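Vacuolar aminopeptidase 1 (Saccharomyces cerevisiae, PDB 5JGF) removes amino acids, preferably neutral or hydrophobic ones, from the N-terminus of peptides in the vacuole as a zinc-dependent dodecameric aminopeptidase. Local coordinates at residues D129-I134 and P157-R162; L95-K100 and G120-E125; A81-G86 and E285-S290. One frame throughout, in Å; residues are numbered along the deposited sequence.

Interaction 1 of 3, residues D129-I134 and P157-R162; sequences DRDLGI and PLPVCR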
ATOM      1  N   ASP D 129      25.474  -3.916 -25.412  1.00 10.46           N
ATOM      2  CA  ASP D 129      26.802  -3.409 -25.714  1.00  9.40           C
ATOM      3  C   ASP D 129      27.871  -4.483 -25.853  1.00  9.95           C
ATOM      4  O   ASP D 129      28.991  -4.334 -25.360  1.00 11.48           O
ATOM      5  CB  ASP D 129      27.194  -2.388 -24.642  1.00  9.92           C
ATOM      6  CG  ASP D 129      26.171  -1.270 -24.515  1.00 12.44           C
ATOM      7  OD1 ASP D 129      25.359  -1.117 -25.449  1.00 10.81           O
ATOM      8  OD2 ASP D 129      26.174  -0.545 -23.497  1.00 12.71           O
ATOM      9  N   ARG D 130      27.507  -5.562 -26.535  1.00 12.20           N
ATOM     10  CA  ARG D 130      28.411  -6.674 -26.804  1.00 10.99           C
ATOM     11  C   ARG D 130      28.509  -6.759 -28.331  1.00 12.71           C
ATOM     12  O   ARG D 130      27.506  -6.572 -29.027  1.00 12.57           O
ATOM     13  CB  ARG D 130      27.827  -7.976 -26.246  1.00 10.10           C
ATOM     14  CG  ARG D 130      27.627  -7.983 -24.727  1.00 10.41           C
ATOM     15  CD  ARG D 130      28.929  -8.233 -23.974  1.00 13.50           C
ATOM     16  NE  ARG D 130      28.710  -8.273 -22.528  1.00 11.57           N
ATOM     17  CZ  ARG D 130      29.610  -8.684 -21.641  1.00 12.57           C
ATOM     18  NH1 ARG D 130      30.808  -9.099 -22.041  1.00 12.16           N
ATOM     19  NH2 ARG D 130      29.309  -8.692 -20.350  1.00 12.08           N
ATOM     20  N   ASP D 131      29.706  -7.022 -28.849  1.00 11.70           N
ATOM     21  CA  ASP D 131      29.919  -7.132 -30.295  1.00 13.62           C
ATOM     22  C   ASP D 131      29.335  -8.461 -30.763  1.00 14.29           C
ATOM     23  O   ASP D 131      29.855  -9.523 -30.414  1.00 13.44           O
ATOM     24  CB  ASP D 131      31.416  -7.105 -30.617  1.00 14.36           C
ATOM     25  CG  ASP D 131      32.067  -5.759 -30.334  1.00 16.15           C
ATOM     26  OD1 ASP D 131      31.448  -4.902 -29.665  1.00 15.31           O
ATOM     27  OD2 ASP D 131      33.217  -5.567 -30.780  1.00 15.35           O
ATOM     28  N   LEU D 132      28.276  -8.406 -31.565  1.00 13.40           N
ATOM     29  CA  LEU D 132      27.622  -9.625 -32.026  1.00 13.29           C
ATOM     30  C   LEU D 132      27.849 -10.004 -33.484  1.00 14.19           C
ATOM     31  O   LEU D 132      27.612  -9.208 -34.391  1.00 15.15           O
ATOM     32  CB  LEU D 132      26.113  -9.524 -31.785  1.00 12.34           C
ATOM     33  CG  LEU D 132      25.674  -9.190 -30.354  1.00 12.11           C
ATOM     34  CD1 LEU D 132      24.148  -9.140 -30.293  1.00 12.54           C
ATOM     35  CD2 LEU D 132      26.217 -10.238 -29.378  1.00 11.56           C
ATOM     36  N   GLY D 133      28.297 -11.238 -33.694  1.00 14.38           N
ATOM     37  CA  GLY D 133      28.504 -11.730 -35.041  1.00 13.82           C
ATOM     38  C   GLY D 133      27.265 -12.526 -35.401  1.00 13.97           C
ATOM     39  O   GLY D 133      26.387 -12.733 -34.557  1.00 13.16           O
ATOM     40  N   ILE D 134      27.173 -12.968 -36.648  1.00 13.90           N
ATOM     41  CA  ILE D 134      26.027 -13.754 -37.081  1.00 13.11           C
ATOM     42  C   ILE D 134      26.545 -15.029 -37.729  1.00 14.17           C
ATOM     43  O   ILE D 134      27.598 -15.028 -38.364  1.00 13.83           O
ATOM     44  CB  ILE D 134      25.145 -12.961 -38.078  1.00 14.34           C
ATOM     45  CG1 ILE D 134      23.885 -13.762 -38.413  1.00 12.99           C
ATOM     46  CG2 ILE D 134      25.948 -12.615 -39.341  1.00 14.02           C
ATOM     47  CD1 ILE D 134      22.820 -12.946 -39.147  1.00 13.54           C
ATOM     48  N   PRO D 157      35.560 -12.421 -37.735  1.00 15.92           N
ATOM     49  CA  PRO D 157      35.500 -11.490 -36.603  1.00 15.06           C
ATOM     50  C   PRO D 157      34.573 -10.281 -36.739  1.00 14.80           C
ATOM     51  O   PRO D 157      34.505  -9.454 -35.832  1.00 17.73           O
ATOM     52  CB  PRO D 157      36.948 -11.057 -36.462  1.00 15.13           C
ATOM     53  CG  PRO D 157      37.345 -10.903 -37.909  1.00 16.61           C
ATOM     54  CD  PRO D 157      36.777 -12.174 -38.537  1.00 15.48           C
ATOM     55  N   LEU D 158      33.865 -10.161 -37.854  1.00 15.36           N
ATOM     56  CA  LEU D 158      32.985  -9.012 -38.034  1.00 14.76           C
ATOM     57  C   LEU D 158      31.732  -9.042 -37.165  1.00 14.01           C
ATOM     58  O   LEU D 158      30.915  -9.958 -37.273  1.00 13.76           O
ATOM     59  CB  LEU D 158      32.553  -8.879 -39.503  1.00 15.28           C
ATOM     60  CG  LEU D 158      31.564  -7.735 -39.783  1.00 16.34           C
ATOM     61  CD1 LEU D 158      32.249  -6.393 -39.538  1.00 16.13           C
ATOM     62  CD2 LEU D 158      31.058  -7.810 -41.213  1.00 16.49           C
ATOM     63  N   PRO D 159      31.580  -8.054 -36.268  1.00 14.57           N
ATOM     64  CA  PRO D 159      30.385  -8.018 -35.422  1.00 13.61           C
ATOM     65  C   PRO D 159      29.365  -7.203 -36.216  1.00 14.40           C
ATOM     66  O   PRO D 159      29.463  -5.977 -36.297  1.00 15.84           O
ATOM     67  CB  PRO D 159      30.871  -7.307 -34.163  1.00 14.13           C
ATOM     68  CG  PRO D 159      31.880  -6.339 -34.694  1.00 15.84           C
ATOM     69  CD  PRO D 159      32.615  -7.124 -35.770  1.00 14.14           C
ATOM     70  N   VAL D 160      28.408  -7.889 -36.829  1.00 14.21           N
ATOM     71  CA  VAL D 160      27.396  -7.226 -37.648  1.00 13.90           C
ATOM     72  C   VAL D 160      26.293  -6.531 -36.852  1.00 15.05           C
ATOM     73  O   VAL D 160      25.635  -5.629 -37.367  1.00 15.32           O
ATOM     74  CB  VAL D 160      26.719  -8.228 -38.625  1.00 15.11           C
ATOM     75  CG1 VAL D 160      27.779  -8.938 -39.475  1.00 14.33           C
ATOM     76  CG2 VAL D 160      25.888  -9.251 -37.846  1.00 13.52           C
ATOM     77  N   CYS D 161      26.101  -6.955 -35.604  1.00 14.66           N
ATOM     78  CA  CYS D 161      25.053  -6.410 -34.740  1.00 17.02           C
ATOM     79  C   CYS D 161      25.561  -5.992 -33.370  1.00 14.73           C
ATOM     80  O   CYS D 161      26.647  -6.377 -32.945  1.00 14.52           O
ATOM     81  CB  CYS D 161      23.937  -7.453 -34.530  1.00 14.39           C
ATOM     82  SG  CYS D 161      22.972  -7.801 -35.995  1.00 31.30           S
ATOM     83  N   ARG D 162      24.740  -5.206 -32.685  1.00 13.93           N
ATOM     84  CA  ARG D 162      25.027  -4.733 -31.340  1.00 13.24           C
ATOM     85  C   ARG D 162      23.714  -4.182 -30.796  1.00 12.57           C
ATOM     86  O   ARG D 162      23.027  -3.430 -31.486  1.00 13.75           O
ATOM     87  CB  ARG D 162      26.096  -3.633 -31.368  1.00 14.91           C
ATOM     88  CG  ARG D 162      26.407  -3.003 -30.005  1.00 18.13           C
ATOM     89  CD  ARG D 162      27.553  -1.991 -30.119  1.00 17.49           C
ATOM     90  NE  ARG D 162      27.852  -1.298 -28.864  1.00 18.13           N
ATOM     91  CZ  ARG D 162      27.061  -0.387 -28.305  1.00 19.45           C
ATOM     92  NH1 ARG D 162      25.914  -0.052 -28.885  1.00 18.78           N
ATOM     93  NH2 ARG D 162      27.416   0.196 -27.169  1.00 17.25           N
TER
HETATM   94  O   HOH W   1      29.673  -3.262 -28.168  1.00 19.82           O

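Interaction 2 of 3, residues L95-K100 and G120-E125; sequences LTVKLK and GGTLNE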
ATOM      1  N   LEU D  95      22.939 -20.756 -24.637  1.00 11.36           N
ATOM      2  CA  LEU D  95      22.063 -19.595 -24.717  1.00 11.47           C
ATOM      3  C   LEU D  95      22.523 -18.728 -25.878  1.00 11.13           C
ATOM      4  O   LEU D  95      23.723 -18.500 -26.059  1.00 12.23           O
ATOM      5  CB  LEU D  95      22.107 -18.788 -23.416  1.00 11.93           C
ATOM      6  CG  LEU D  95      20.929 -19.012 -22.465  1.00 11.78           C
ATOM      7  CD1 LEU D  95      20.878 -20.478 -22.046  1.00 11.78           C
ATOM      8  CD2 LEU D  95      21.075 -18.110 -21.243  1.00 11.33           C
ATOM      9  N   THR D  96      21.572 -18.251 -26.671  1.00 10.01           N
ATOM     10  CA  THR D  96      21.914 -17.420 -27.807  1.00 10.76           C
ATOM     11  C   THR D  96      20.720 -16.574 -28.229  1.00 12.08           C
ATOM     12  O   THR D  96      19.717 -16.491 -27.516  1.00 11.23           O
ATOM     13  CB  THR D  96      22.404 -18.297 -28.997  1.00 10.71           C
ATOM     14  OG1 THR D  96      22.940 -17.461 -30.024  1.00 11.90           O
ATOM     15  CG2 THR D  96      21.259 -19.124 -29.573  1.00 11.26           C
ATOM     16  N   VAL D  97      20.847 -15.931 -29.383  1.00 11.76           N
ATOM     17  CA  VAL D  97      19.784 -15.096 -29.932  1.00 11.68           C
ATOM     18  C   VAL D  97      19.552 -15.600 -31.351  1.00 13.23           C
ATOM     19  O   VAL D  97      20.497 -15.751 -32.123  1.00 13.03           O
ATOM     20  CB  VAL D  97      20.201 -13.604 -29.947  1.00 11.07           C
ATOM     21  CG1 VAL D  97      19.158 -12.774 -30.669  1.00 12.74           C
ATOM     22  CG2 VAL D  97      20.369 -13.105 -28.521  1.00 13.08           C
ATOM     23  N   LYS D  98      18.295 -15.871 -31.684  1.00 12.44           N
ATOM     24  CA  LYS D  98      17.939 -16.404 -32.998  1.00 13.18           C
ATOM     25  C   LYS D  98      17.246 -15.390 -33.892  1.00 13.72           C
ATOM     26  O   LYS D  98      16.359 -14.671 -33.440  1.00 14.02           O
ATOM     27  CB  LYS D  98      16.993 -17.599 -32.829  1.00 14.30           C
ATOM     28  CG  LYS D  98      17.570 -18.802 -32.105  1.00 18.65           C
ATOM     29  CD  LYS D  98      18.523 -19.551 -33.013  1.00 20.38           C
ATOM     30  CE  LYS D  98      18.911 -20.902 -32.435  1.00 22.36           C
ATOM     31  NZ  LYS D  98      19.749 -21.653 -33.414  1.00 17.55           N
ATOM     32  N   LEU D  99      17.637 -15.327 -35.162  1.00 11.63           N
ATOM     33  CA  LEU D  99      16.943 -14.424 -36.070  1.00 14.03           C
ATOM     34  C   LEU D  99      15.541 -15.007 -36.204  1.00 14.04           C
ATOM     35  O   LEU D  99      15.374 -16.227 -36.220  1.00 13.35           O
ATOM     36  CB  LEU D  99      17.607 -14.392 -37.449  1.00 17.13           C
ATOM     37  CG  LEU D  99      18.558 -13.228 -37.716  1.00 19.32           C
ATOM     38  CD1 LEU D  99      19.797 -13.373 -36.846  1.00 21.46           C
ATOM     39  CD2 LEU D  99      18.936 -13.207 -39.188  1.00 21.32           C
ATOM     40  N   LYS D 100      14.534 -14.149 -36.284  1.00 14.77           N
ATOM     41  CA  LYS D 100      13.164 -14.623 -36.428  1.00 14.68           C
ATOM     42  C   LYS D 100      12.941 -15.128 -37.855  1.00 14.10           C
ATOM     43  O   LYS D 100      13.728 -14.826 -38.749  1.00 14.96           O
ATOM     44  CB  LYS D 100      12.186 -13.490 -36.103  1.00 14.81           C
ATOM     45  CG  LYS D 100      12.007 -13.266 -34.603  1.00 15.67           C
ATOM     46  CD  LYS D 100      11.258 -11.980 -34.305  1.00 16.38           C
ATOM     47  CE  LYS D 100      10.945 -11.859 -32.815  1.00 14.45           C
ATOM     48  NZ  LYS D 100      10.935 -10.423 -32.400  1.00 13.26           N
ATOM     49  N   GLY D 120      16.586 -19.308 -24.793  1.00 13.60           N
ATOM     50  CA  GLY D 120      16.995 -19.395 -23.405  1.00 14.20           C
ATOM     51  C   GLY D 120      16.926 -17.976 -22.854  1.00 15.21           C
ATOM     52  O   GLY D 120      16.406 -17.079 -23.528  1.00 14.06           O
ATOM     53  N   GLY D 121      17.467 -17.757 -21.658  1.00 16.05           N
ATOM     54  CA  GLY D 121      17.408 -16.437 -21.045  1.00 16.00           C
ATOM     55  C   GLY D 121      18.401 -15.379 -21.496  1.00 15.02           C
ATOM     56  O   GLY D 121      19.217 -14.911 -20.703  1.00 16.28           O
ATOM     57  N   THR D 122      18.335 -14.985 -22.764  1.00 13.95           N
ATOM     58  CA  THR D 122      19.241 -13.966 -23.284  1.00 13.27           C
ATOM     59  C   THR D 122      18.511 -12.638 -23.480  1.00 13.64           C
ATOM     60  O   THR D 122      17.403 -12.451 -22.974  1.00 14.45           O
ATOM     61  CB  THR D 122      19.862 -14.402 -24.627  1.00 13.52           C
ATOM     62  OG1 THR D 122      18.823 -14.629 -25.585  1.00 12.94           O
ATOM     63  CG2 THR D 122      20.673 -15.688 -24.446  1.00 11.88           C
ATOM     64  N   LEU D 123      19.131 -11.720 -24.215  1.00 12.12           N
ATOM     65  CA  LEU D 123      18.540 -10.404 -24.462  1.00 14.95           C
ATOM     66  C   LEU D 123      18.279  -9.653 -23.163  1.00 16.10           C
ATOM     67  O   LEU D 123      17.267  -8.964 -23.015  1.00 16.41           O
ATOM     68  CB  LEU D 123      17.236 -10.527 -25.261  1.00 14.02           C
ATOM     69  CG  LEU D 123      17.385 -11.047 -26.694  1.00 12.98           C
ATOM     70  CD1 LEU D 123      16.022 -11.097 -27.364  1.00 11.53           C
ATOM     71  CD2 LEU D 123      18.331 -10.145 -27.479  1.00 13.51           C
ATOM     72  N   ASN D 124      19.192  -9.807 -22.210  1.00 15.26           N
ATOM     73  CA  ASN D 124      19.086  -9.105 -20.940  1.00 15.97           C
ATOM     74  C   ASN D 124      20.223  -8.093 -20.907  1.00 15.02           C
ATOM     75  O   ASN D 124      20.864  -7.840 -21.928  1.00 14.24           O
ATOM     76  CB  ASN D 124      19.193 -10.072 -19.756  1.00 16.35           C
ATOM     77  CG  ASN D 124      20.371 -11.009 -19.871  1.00 18.78           C
ATOM     78  OD1 ASN D 124      21.422 -10.646 -20.399  1.00 19.29           O
ATOM     79  ND2 ASN D 124      20.210 -12.223 -19.361  1.00 20.74           N
ATOM     80  N   GLU D 125      20.491  -7.520 -19.742  1.00 13.72           N
ATOM     81  CA  GLU D 125      21.541  -6.523 -19.655  1.00 15.98           C
ATOM     82  C   GLU D 125      22.948  -7.014 -19.976  1.00 14.91           C
ATOM     83  O   GLU D 125      23.790  -6.230 -20.408  1.00 15.37           O
ATOM     84  CB  GLU D 125      21.489  -5.842 -18.287  1.00 20.66           C
ATOM     85  CG  GLU D 125      20.468  -4.706 -18.270  1.00 27.30           C
ATOM     86  CD  GLU D 125      19.992  -4.341 -16.883  1.00 31.95           C
ATOM     87  OE1 GLU D 125      19.186  -5.108 -16.311  1.00 33.60           O
ATOM     88  OE2 GLU D 125      20.425  -3.287 -16.369  1.00 33.92           O
TER

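Interaction 3 of 3, residues A81-G86 and E285-S290; sequences AEKGVG and ESDLFS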
ATOM      1  N   ALA D  81      26.209 -57.914 -23.486  1.00 21.35           N
ATOM      2  CA  ALA D  81      25.232 -57.173 -22.692  1.00 21.37           C
ATOM      3  C   ALA D  81      25.624 -56.894 -21.247  1.00 23.02           C
ATOM      4  O   ALA D  81      25.446 -55.778 -20.753  1.00 21.12           O
ATOM      5  CB  ALA D  81      23.894 -57.895 -22.726  1.00 22.06           C
ATOM      6  N   GLU D  82      26.147 -57.906 -20.566  1.00 21.50           N
ATOM      7  CA  GLU D  82      26.534 -57.761 -19.170  1.00 22.07           C
ATOM      8  C   GLU D  82      27.622 -56.716 -18.925  1.00 20.33           C
ATOM      9  O   GLU D  82      27.799 -56.253 -17.797  1.00 20.28           O
ATOM     10  CB  GLU D  82      26.968 -59.121 -18.612  1.00 25.61           C
ATOM     11  CG  GLU D  82      25.864 -60.177 -18.652  1.00 30.38           C
ATOM     12  CD  GLU D  82      25.606 -60.753 -20.048  1.00 34.57           C
ATOM     13  OE1 GLU D  82      24.545 -61.392 -20.228  1.00 38.43           O
ATOM     14  OE2 GLU D  82      26.450 -60.593 -20.960  1.00 29.93           O
ATOM     15  N   LYS D  83      28.348 -56.343 -19.975  1.00 18.39           N
ATOM     16  CA  LYS D  83      29.403 -55.341 -19.854  1.00 18.82           C
ATOM     17  C   LYS D  83      28.828 -53.926 -19.787  1.00 18.05           C
ATOM     18  O   LYS D  83      29.514 -52.980 -19.387  1.00 16.65           O
ATOM     19  CB  LYS D  83      30.368 -55.450 -21.033  1.00 19.32           C
ATOM     20  CG  LYS D  83      31.333 -56.621 -20.902  1.00 21.57           C
ATOM     21  CD  LYS D  83      32.290 -56.367 -19.750  1.00 24.58           C
ATOM     22  CE  LYS D  83      33.190 -57.550 -19.478  1.00 28.72           C
ATOM     23  NZ  LYS D  83      34.159 -57.219 -18.395  1.00 28.31           N
ATOM     24  N   GLY D  84      27.565 -53.796 -20.182  1.00 17.61           N
ATOM     25  CA  GLY D  84      26.906 -52.504 -20.162  1.00 17.96           C
ATOM     26  C   GLY D  84      27.537 -51.494 -21.099  1.00 19.14           C
ATOM     27  O   GLY D  84      28.329 -51.845 -21.977  1.00 19.21           O
ATOM     28  N   VAL D  85      27.182 -50.226 -20.911  1.00 17.40           N
ATOM     29  CA  VAL D  85      27.713 -49.154 -21.740  1.00 15.66           C
ATOM     30  C   VAL D  85      28.262 -48.036 -20.854  1.00 16.46           C
ATOM     31  O   VAL D  85      27.647 -47.679 -19.847  1.00 15.75           O
ATOM     32  CB  VAL D  85      26.612 -48.566 -22.658  1.00 15.90           C
ATOM     33  CG1 VAL D  85      27.208 -47.535 -23.599  1.00 15.37           C
ATOM     34  CG2 VAL D  85      25.936 -49.684 -23.443  1.00 15.16           C
ATOM     35  N   GLY D  86      29.429 -47.510 -21.224  1.00 13.98           N
ATOM     36  CA  GLY D  86      30.040 -46.416 -20.484  1.00 14.59           C
ATOM     37  C   GLY D  86      29.666 -45.168 -21.255  1.00 14.42           C
ATOM     38  O   GLY D  86      30.147 -44.960 -22.370  1.00 13.11           O
ATOM     39  N   GLU D 285      40.048 -56.435 -29.838  1.00 32.98           N
ATOM     40  CA  GLU D 285      40.341 -57.029 -28.537  1.00 35.14           C
ATOM     41  C   GLU D 285      39.403 -56.598 -27.405  1.00 33.47           C
ATOM     42  O   GLU D 285      39.107 -57.378 -26.496  1.00 35.80           O
ATOM     43  CB  GLU D 285      41.786 -56.690 -28.150  1.00 40.78           C
ATOM     44  CG  GLU D 285      42.846 -57.414 -28.975  1.00 50.05           C
ATOM     45  CD  GLU D 285      44.155 -56.648 -29.063  1.00 55.33           C
ATOM     46  OE1 GLU D 285      44.403 -56.019 -30.114  1.00 58.64           O
ATOM     47  OE2 GLU D 285      44.933 -56.666 -28.084  1.00 59.01           O
ATOM     48  N   SER D 286      38.930 -55.361 -27.473  1.00 29.30           N
ATOM     49  CA  SER D 286      38.061 -54.795 -26.443  1.00 25.07           C
ATOM     50  C   SER D 286      36.695 -55.451 -26.240  1.00 23.43           C
ATOM     51  O   SER D 286      36.081 -55.949 -27.184  1.00 21.30           O
ATOM     52  CB  SER D 286      37.860 -53.300 -26.724  1.00 25.38           C
ATOM     53  OG  SER D 286      37.021 -52.707 -25.750  1.00 23.04           O
ATOM     54  N   ASP D 287      36.226 -55.438 -24.993  1.00 20.65           N
ATOM     55  CA  ASP D 287      34.920 -55.990 -24.648  1.00 20.89           C
ATOM     56  C   ASP D 287      34.016 -54.882 -24.100  1.00 19.38           C
ATOM     57  O   ASP D 287      33.045 -55.149 -23.395  1.00 18.27           O
ATOM     58  CB  ASP D 287      35.055 -57.108 -23.605  1.00 21.45           C
ATOM     59  CG  ASP D 287      35.699 -56.636 -22.311  1.00 24.81           C
ATOM     60  OD1 ASP D 287      35.824 -57.461 -21.382  1.00 24.86           O
ATOM     61  OD2 ASP D 287      36.084 -55.451 -22.217  1.00 24.07           O
ATOM     62  N   LEU D 288      34.336 -53.639 -24.443  1.00 19.18           N
ATOM     63  CA  LEU D 288      33.552 -52.501 -23.969  1.00 19.12           C
ATOM     64  C   LEU D 288      32.742 -51.799 -25.057  1.00 19.00           C
ATOM     65  O   LEU D 288      33.002 -51.955 -26.251  1.00 18.77           O
ATOM     66  CB  LEU D 288      34.477 -51.474 -23.307  1.00 18.49           C
ATOM     67  CG  LEU D 288      35.311 -51.946 -22.114  1.00 19.65           C
ATOM     68  CD1 LEU D 288      36.309 -50.862 -21.734  1.00 21.16           C
ATOM     69  CD2 LEU D 288      34.404 -52.277 -20.943  1.00 20.31           C
ATOM     70  N   PHE D 289      31.754 -51.026 -24.612  1.00 18.16           N
ATOM     71  CA  PHE D 289      30.893 -50.231 -25.485  1.00 16.85           C
ATOM     72  C   PHE D 289      30.938 -48.865 -24.797  1.00 17.43           C
ATOM     73  O   PHE D 289      30.416 -48.708 -23.690  1.00 17.45           O
ATOM     74  CB  PHE D 289      29.465 -50.796 -25.488  1.00 16.24           C
ATOM     75  CG  PHE D 289      28.561 -50.217 -26.560  1.00 17.07           C
ATOM     76  CD1 PHE D 289      27.406 -50.895 -26.942  1.00 17.33           C
ATOM     77  CD2 PHE D 289      28.848 -48.995 -27.168  1.00 18.91           C
ATOM     78  CE1 PHE D 289      26.549 -50.371 -27.911  1.00 19.82           C
ATOM     79  CE2 PHE D 289      27.996 -48.461 -28.139  1.00 19.83           C
ATOM     80  CZ  PHE D 289      26.845 -49.150 -28.512  1.00 19.25           C
ATOM     81  N   SER D 290      31.586 -47.899 -25.440  1.00 16.81           N
ATOM     82  CA  SER D 290      31.739 -46.554 -24.881  1.00 16.27           C
ATOM     83  C   SER D 290      31.140 -45.503 -25.800  1.00 16.82           C
ATOM     84  O   SER D 290      31.145 -45.659 -27.018  1.00 15.56           O
ATOM     85  CB  SER D 290      33.226 -46.241 -24.677  1.00 16.64           C
ATOM     86  OG  SER D 290      33.861 -47.232 -23.888  1.00 16.49           O
TER
HETATM   87  O   HOH W   2      35.956 -55.274 -19.312  1.00 33.01           O
HETATM   88  O   HOH W   3      31.038 -51.537 -21.735  1.00 18.69           O

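Interaction 1 of 3, residues D129-I134 and P157-R162
Asp129 and Arg162 form a salt bridge, with OD1 of Asp129 3.0 Å from NH2 of Arg162. OD1 lies over a face of the guanidinium, the carboxylate and guanidinium planes 11° apart. No N-H points at the oxygen, so the attraction is one of charge. Arg162 gets there on a chain extended from CG to NE, with CG anti to the backbone N (chi1 176°). A water joins the arginine to a second acid: it accepts from NE of Arg162 at 2.8 Å and donates to OD1 of Asp131. All three side chains also bind the second subunit: Asp129 OD2 its Ser439, Asp131 its Arg441, and Arg162 NH2 the carbonyl of that Arg441. Replacing Arg162 by a leucine would probably leave Asp129 without this countercharge and the water without its NE donor. Leu132 N donates to Cys161 O at 2.9 Å, and Cys161 N returns a straighter bond to Leu132 O at 3.0 Å. CB of Asp131 rests on CB of Pro159 at 3.6 Å. CG2 of Ile134 meets CG2 of Val160 at 3.7 Å. Val160 and Cys161 both stand opposite Leu132, a classic beta bulge where the loop 157-162 pairs with strand 132-140.

Interaction 2 of 3, residues L95-K100 and G120-E125
Thr122 holds the backbone of Thr96 through its hydroxyl: OG1 donates to the carbonyl O of Thr96 at 2.8 Å. The donor stands above the carbonyl plane, 46° out of it. OG1 reaches the carbonyl because chi1 (60°) sets it between the backbone N and carbonyl carbon of Thr122. The other branch, CG2, packs against CB of Leu95 at 3.6 Å, the two side chains running past each other in opposite directions. Thus one threonine uses a polar and an apolar branch on neighbouring residues.

Leu95 extends the contact along the loop. Its CD2 lies 3.6 Å from the backbone N of Gly121. The lack of a side chain at Gly120 lets CG of Leu95 lie 4.1 Å from CA of Gly120. On the other flank, CG2 of Val97 touches OG1 of Thr122 at 3.7 Å. The same methyl meets CD2 of Leu123 at 3.7 Å, the two side chains crossing at about a right angle.

The loop shape presents Thr122. Gly121 is the centre of an inverse gamma turn, closed by Thr122 N donating to Gly120 O at 2.9 Å. Trp127 packs on both Val97 and Thr122.

The contact borders the active site. The side chain of Leu95 is about 5 Å from a bound zinc ion and touches Glu299, a zinc ligand. Strand 96-99 runs between strands 112-119 and 233-242 in the antiparallel sheet. The loop 120-125 leaves the end of 112-119 and folds back beside the start of 96-99. Further out, Leu123 packs on Pro118 and on Asn407 of the third subunit.

Interaction 3 of 3, residues A81-G86 and E285-S290
Lys83 and Asp287 form a salt bridge, NZ of Lys83 lying 3.4 Å from OD1 of Asp287. A water bridges the same pair: it accepts from NZ of Lys83 at 2.8 Å and donates to OD2 of Asp287. Chi1 (-77°) sets CG of Lys83 anti to its own carbonyl carbon, beside the backbone O of Asp287 at 3.4 Å; the bend at chi2 then turns the chain toward the carboxylate. That backbone O is buried and has no partner in the model.

Gly86 N donates to Phe289 O at 2.9 Å, nearly straight at 168°. Gly86 and Ser290 form a parallel bridge here, where strands 86-91 and 289-295 begin side by side in the mixed central sheet. Just before it, a second water accepts from Phe289 N at 3.0 Å and lies close to Gly84 O, to which it may donate. Ser286 shapes the approach through an ST turn, its OG accepting from Leu288 N.

Apolar contact comes from Val85 and Phe289, which lie alongside and point the same way. CG2 of Val85 is 4.0 Å from CD1 of Phe289, while CG1 sits over a face of the ring. Trp79 meets the same ring edge-to-face.

Overall arrangement
From the N terminus, the chain first passes 81-86, which opens interaction 3. Interaction 2 follows, with 120-125 returning to 95-100 and closing a short loop. Interaction 1 comes next: 157-162 returns to 129-134 and closes a second short loop. Interactions 1 and 2 are therefore in series and do not cross. Both fall within the long excursion that ends when 285-290 pairs with 81-86 in interaction 3. Interactions 1 and 2 reach the same six-stranded antiparallel sheet. They touch where CD1 of Ile134 meets CD1 of Leu99 at 3.8 Å. Interaction 3 joins strands of the mixed sheet, its centre about 41 Å from that of interaction 2.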